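Local coordinates for ribosome hibernation protein YHBH (Vibrio cholerae serotype O1, PDB 4HEI) that associates with 100S ribosomes, the dimers of 70S particles, and probably inhibits translation in stationary phase by binding the small ribosomal subunit, at residues T53-N57 / Q58-H62; D67-M70 / Y71-I74. All coordinates share one frame; numbering follows the deposited sequence.

Contact 1 (T53-N57 / Q58-H62); sequences TLHVN and QAEIH. With 3CO (cobalt (III) ion), chain D; 3CO (cobalt (III) ion), chain C.
His55 and Glu60 lie side by side on one face of a beta hairpin, where strands 47-56 and 59-67 are joined by a type II turn from Val56 to Ala59. Both side chains point the same way, with imidazole and carboxylate planes 47° apart. Glu60, extended beyond CG, carries OE2 obliquely to the ring, 2.9 Å from His55 CE1. The carboxylate may thereby polarise the imidazole, whose ND1 binds a cobalt ion at 2.0 Å; metal and acid could offset each other's charge.

Thr53 and His62 form the next pair on this face. Thr53 OG1 comes in the plane of the His62 ring, at its edge, 3.5 Å from CD2. A chi1 of 168° sets the His62 ring anti to its own backbone nitrogen, and NE2 binds a second cobalt ion, which His64 NE2 also binds.

The other face is apolar. Leu54 CB and Ile61 CB meet at 4.0 Å. Nearer the turn, Val56 CG2 rests against Ala59 CB. These aliphatic side chains suit a sheet covered by helices: on helix 70-91 Leu54 packs on Leu85, Ile61 on Leu81, and Val56 and Ala59 on His88, while Leu54 also touches Phe24 and Leu27 of helix 14-27.

Backbone bonds hold the two strands in register. Leu54 and Ile61 exchange a pair of them, Leu54 N reaching Ile61 O almost straight, at 172°. By the turn the fit is less regular: Ala59 N reaches Val56 O over 3.1 Å from above the plane of that carbonyl, off its lone pairs.

Contact 2 (D67-M70 / Y71-I74); sequences DENM and YAAI
With CG anti to the backbone N (chi1 179°), the side chain of Asn69, the N-cap of helix 70-91, reaches toward the first turn, and a chi2 of -85° turns OD1 to accept from Ala72 N. Ala72 N lies 3.0 Å from Asn69 OD1, in the plane of the side-chain carbonyl and on one of its lone pairs. Asn69 OD1 also comes 3.3 Å from Tyr71 CB and lies near the plane of the tyrosine ring, at its edge.

Asp67, two residues before the cap, accepts from Asn69 N at 2.7 Å through the OD1 lone pair away from OD2, closing an Asx turn, while its carboxylate rests against the methyl group of Ala72, small enough to let it approach.

Beyond the cap, Asn69 O receives Ala73 N and Met70 O receives Ile74 N, both at 2.9 Å. Met70 CG meets Ile74 CD1 at 4.2 Å, and the bend at chi2 brings Met70 SD equally near Ala73 CB. Met70 and Ile74 both pack on Leu41 of the sheet.

Asparagine thus supplies an acceptor for a first-turn amide that has no helix carbonyl four residues earlier, and the aspartate's negative charge near this end would probably interact favourably with the helix dipole.

How the contacts relate
Strand 59-67 connects the two contacts: contact 1 takes in its start, in the hairpin with strand 47-56, and contact 2 begins where it ends and the chain turns into helix 70-91. Their centres are 23 Å apart, on opposite sides of the chain's centre, and their nearest atoms stay about 10 Å from each other. The helix that starts at contact 2 runs back over the sheet, so its later turns cover the apolar face of contact 1. Contact 1 gives a ligand to each cobalt ion, His55 to one and His62 to the other, whereas the Ala73 side chain of contact 2 is about 13 Å from a cobalt ion.

Contact 1 (T53-N57 / Q58-H62)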
loop_
_atom_site.group_PDB
_atom_site.type_symbol
_atom_site.label_atom_id
_atom_site.label_comp_id
_atom_site.label_asym_id
_atom_site.label_seq_id
_atom_site.Cartn_x
_atom_site.Cartn_y
_atom_site.Cartn_z
ATOM N N THR A 53 -1.351 -4.164 -3.792
ATOM C CA THR A 53 -2.277 -5.265 -3.962
ATOM C C THR A 53 -2.156 -6.083 -2.691
ATOM O O THR A 53 -1.062 -6.538 -2.341
ATOM C CB THR A 53 -1.912 -6.170 -5.165
ATOM O OG1 THR A 53 -1.836 -5.381 -6.357
ATOM C CG2 THR A 53 -2.976 -7.245 -5.358
ATOM N N LEU A 54 -3.265 -6.233 -1.984
ATOM C CA LEU A 54 -3.278 -7.011 -0.757
ATOM C C LEU A 54 -4.061 -8.295 -1.015
ATOM O O LEU A 54 -5.192 -8.262 -1.510
ATOM C CB LEU A 54 -3.947 -6.229 0.375
ATOM C CG LEU A 54 -3.570 -4.768 0.640
ATOM C CD1 LEU A 54 -4.149 -4.346 1.988
ATOM C CD2 LEU A 54 -2.070 -4.590 0.628
ATOM N N HIS A 55 -3.447 -9.424 -0.699
ATOM C CA HIS A 55 -4.093 -10.712 -0.883
ATOM C C HIS A 55 -4.594 -11.158 0.481
ATOM O O HIS A 55 -3.811 -11.530 1.356
ATOM C CB HIS A 55 -3.088 -11.695 -1.469
ATOM C CG HIS A 55 -2.528 -11.259 -2.792
ATOM N ND1 HIS A 55 -3.016 -11.717 -3.999
ATOM C CD2 HIS A 55 -1.556 -10.365 -3.094
ATOM C CE1 HIS A 55 -2.369 -11.122 -4.987
ATOM N NE2 HIS A 55 -1.478 -10.297 -4.465
ATOM N N VAL A 56 -5.909 -11.094 0.651
ATOM C CA VAL A 56 -6.556 -11.459 1.904
ATOM C C VAL A 56 -7.372 -12.731 1.711
ATOM O O VAL A 56 -7.504 -13.232 0.594
ATOM C CB VAL A 56 -7.490 -10.325 2.386
ATOM C CG1 VAL A 56 -6.709 -9.023 2.514
ATOM C CG2 VAL A 56 -8.639 -10.146 1.407
ATOM N N ASN A 57 -7.922 -13.257 2.800
ATOM C CA ASN A 57 -8.712 -14.476 2.713
ATOM C C ASN A 57 -9.855 -14.397 1.702
ATOM O O ASN A 57 -10.825 -13.659 1.886
ATOM C CB ASN A 57 -9.245 -14.856 4.098
ATOM C CG ASN A 57 -8.217 -15.613 4.928
ATOM O OD1 ASN A 57 -7.085 -15.158 5.105
ATOM N ND2 ASN A 57 -8.609 -16.775 5.440
ATOM N N GLN A 58 -9.710 -15.156 0.621
ATOM C CA GLN A 58 -10.706 -15.231 -0.441
ATOM C C GLN A 58 -10.958 -13.931 -1.202
ATOM O O GLN A 58 -12.044 -13.736 -1.748
ATOM C CB GLN A 58 -12.032 -15.744 0.126
ATOM C CG GLN A 58 -11.921 -17.079 0.835
ATOM C CD GLN A 58 -13.236 -17.523 1.442
ATOM O OE1 GLN A 58 -13.853 -16.790 2.217
ATOM N NE2 GLN A 58 -13.671 -18.731 1.095
ATOM N N ALA A 59 -9.970 -13.042 -1.250
ATOM C CA ALA A 59 -10.153 -11.793 -1.978
ATOM C C ALA A 59 -8.880 -10.975 -2.152
ATOM O O ALA A 59 -7.848 -11.265 -1.558
ATOM C CB ALA A 59 -11.219 -10.946 -1.292
ATOM N N GLU A 60 -8.978 -9.956 -2.996
ATOM C CA GLU A 60 -7.875 -9.052 -3.264
ATOM C C GLU A 60 -8.347 -7.635 -3.084
ATOM O O GLU A 60 -9.486 -7.301 -3.409
ATOM C CB GLU A 60 -7.371 -9.181 -4.698
ATOM C CG GLU A 60 -6.383 -10.277 -4.943
ATOM C CD GLU A 60 -5.901 -10.257 -6.379
ATOM O OE1 GLU A 60 -6.754 -10.164 -7.282
ATOM O OE2 GLU A 60 -4.680 -10.327 -6.604
ATOM N N ILE A 61 -7.449 -6.808 -2.576
ATOM C CA ILE A 61 -7.700 -5.399 -2.369
ATOM C C ILE A 61 -6.614 -4.722 -3.192
ATOM O O ILE A 61 -5.419 -5.008 -3.022
ATOM C CB ILE A 61 -7.551 -5.010 -0.883
ATOM C CG1 ILE A 61 -8.590 -5.765 -0.048
ATOM C CG2 ILE A 61 -7.710 -3.501 -0.716
ATOM C CD1 ILE A 61 -10.022 -5.465 -0.434
ATOM N N HIS A 62 -7.030 -3.847 -4.099
ATOM C CA HIS A 62 -6.081 -3.160 -4.961
ATOM C C HIS A 62 -6.418 -1.684 -5.090
ATOM O O HIS A 62 -7.591 -1.304 -5.144
ATOM C CB HIS A 62 -6.060 -3.839 -6.349
ATOM C CG HIS A 62 -5.330 -3.062 -7.406
ATOM N ND1 HIS A 62 -5.934 -2.074 -8.152
ATOM C CD2 HIS A 62 -4.044 -3.115 -7.827
ATOM C CE1 HIS A 62 -5.053 -1.550 -8.986
ATOM N NE2 HIS A 62 -3.897 -2.164 -8.810
HETATM CO CO 3CO D . -3.882 -13.422 -4.635
HETATM CO CO 3CO C . -2.084 -1.731 -9.718
#

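Contact 2 (D67-M70 / Y71-I74)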
loop_
_atom_site.group_PDB
_atom_site.type_symbol
_atom_site.label_atom_id
_atom_site.label_comp_id
_atom_site.label_asym_id
_atom_site.label_seq_id
_atom_site.Cartn_x
_atom_site.Cartn_y
_atom_site.Cartn_z
ATOM N N ASP A 67 0.646 11.631 -6.065
ATOM C CA ASP A 67 0.837 12.930 -5.444
ATOM C C ASP A 67 2.158 13.513 -5.928
ATOM O O ASP A 67 2.953 12.819 -6.562
ATOM C CB ASP A 67 0.858 12.724 -3.919
ATOM C CG ASP A 67 0.733 14.019 -3.143
ATOM O OD1 ASP A 67 1.754 14.714 -2.953
ATOM O OD2 ASP A 67 -0.400 14.331 -2.728
ATOM N N GLU A 68 2.391 14.794 -5.659
ATOM C CA GLU A 68 3.659 15.390 -6.048
ATOM C C GLU A 68 4.715 14.880 -5.066
ATOM O O GLU A 68 5.907 14.881 -5.372
ATOM C CB GLU A 68 3.581 16.925 -6.023
ATOM C CG GLU A 68 2.954 17.525 -7.286
ATOM C CD GLU A 68 2.907 19.043 -7.270
ATOM O OE1 GLU A 68 3.954 19.673 -7.010
ATOM O OE2 GLU A 68 1.822 19.608 -7.530
ATOM N N ASN A 69 4.266 14.432 -3.891
ATOM C CA ASN A 69 5.174 13.896 -2.871
ATOM C C ASN A 69 4.870 12.408 -2.640
ATOM O O ASN A 69 3.733 12.036 -2.377
ATOM C CB ASN A 69 5.017 14.671 -1.558
ATOM C CG ASN A 69 5.912 14.140 -0.455
ATOM O OD1 ASN A 69 5.556 13.197 0.251
ATOM N ND2 ASN A 69 7.089 14.734 -0.315
ATOM N N MET A 70 5.894 11.565 -2.732
ATOM C CA MET A 70 5.718 10.121 -2.569
ATOM C C MET A 70 5.156 9.685 -1.219
ATOM O O MET A 70 4.317 8.794 -1.151
ATOM C CB MET A 70 7.040 9.393 -2.834
ATOM C CG MET A 70 6.932 7.868 -2.805
ATOM S SD MET A 70 5.712 7.226 -3.988
ATOM C CE MET A 70 6.663 7.269 -5.476
ATOM N N TYR A 71 5.603 10.309 -0.139
ATOM C CA TYR A 71 5.098 9.931 1.171
ATOM C C TYR A 71 3.621 10.264 1.284
ATOM O O TYR A 71 2.852 9.521 1.895
ATOM C CB TYR A 71 5.916 10.621 2.263
ATOM C CG TYR A 71 7.312 10.053 2.381
ATOM C CD1 TYR A 71 7.574 8.958 3.201
ATOM C CD2 TYR A 71 8.364 10.592 1.645
ATOM C CE1 TYR A 71 8.844 8.412 3.290
ATOM C CE2 TYR A 71 9.645 10.055 1.724
ATOM C CZ TYR A 71 9.880 8.967 2.548
ATOM O OH TYR A 71 11.142 8.438 2.630
ATOM N N ALA A 72 3.213 11.377 0.681
ATOM C CA ALA A 72 1.812 11.775 0.695
ATOM C C ALA A 72 1.032 10.785 -0.176
ATOM O O ALA A 72 -0.120 10.460 0.109
ATOM C CB ALA A 72 1.661 13.189 0.148
ATOM N N ALA A 73 1.670 10.318 -1.244
ATOM C CA ALA A 73 1.035 9.351 -2.138
ATOM C C ALA A 73 0.754 8.065 -1.361
ATOM O O ALA A 73 -0.332 7.492 -1.453
ATOM C CB ALA A 73 1.946 9.058 -3.330
ATOM N N ILE A 74 1.740 7.621 -0.589
ATOM C CA ILE A 74 1.586 6.411 0.204
ATOM C C ILE A 74 0.468 6.572 1.227
ATOM O O ILE A 74 -0.318 5.654 1.440
ATOM C CB ILE A 74 2.906 6.047 0.913
ATOM C CG1 ILE A 74 3.957 5.677 -0.141
ATOM C CG2 ILE A 74 2.689 4.887 1.879
ATOM C CD1 ILE A 74 5.369 5.636 0.394
#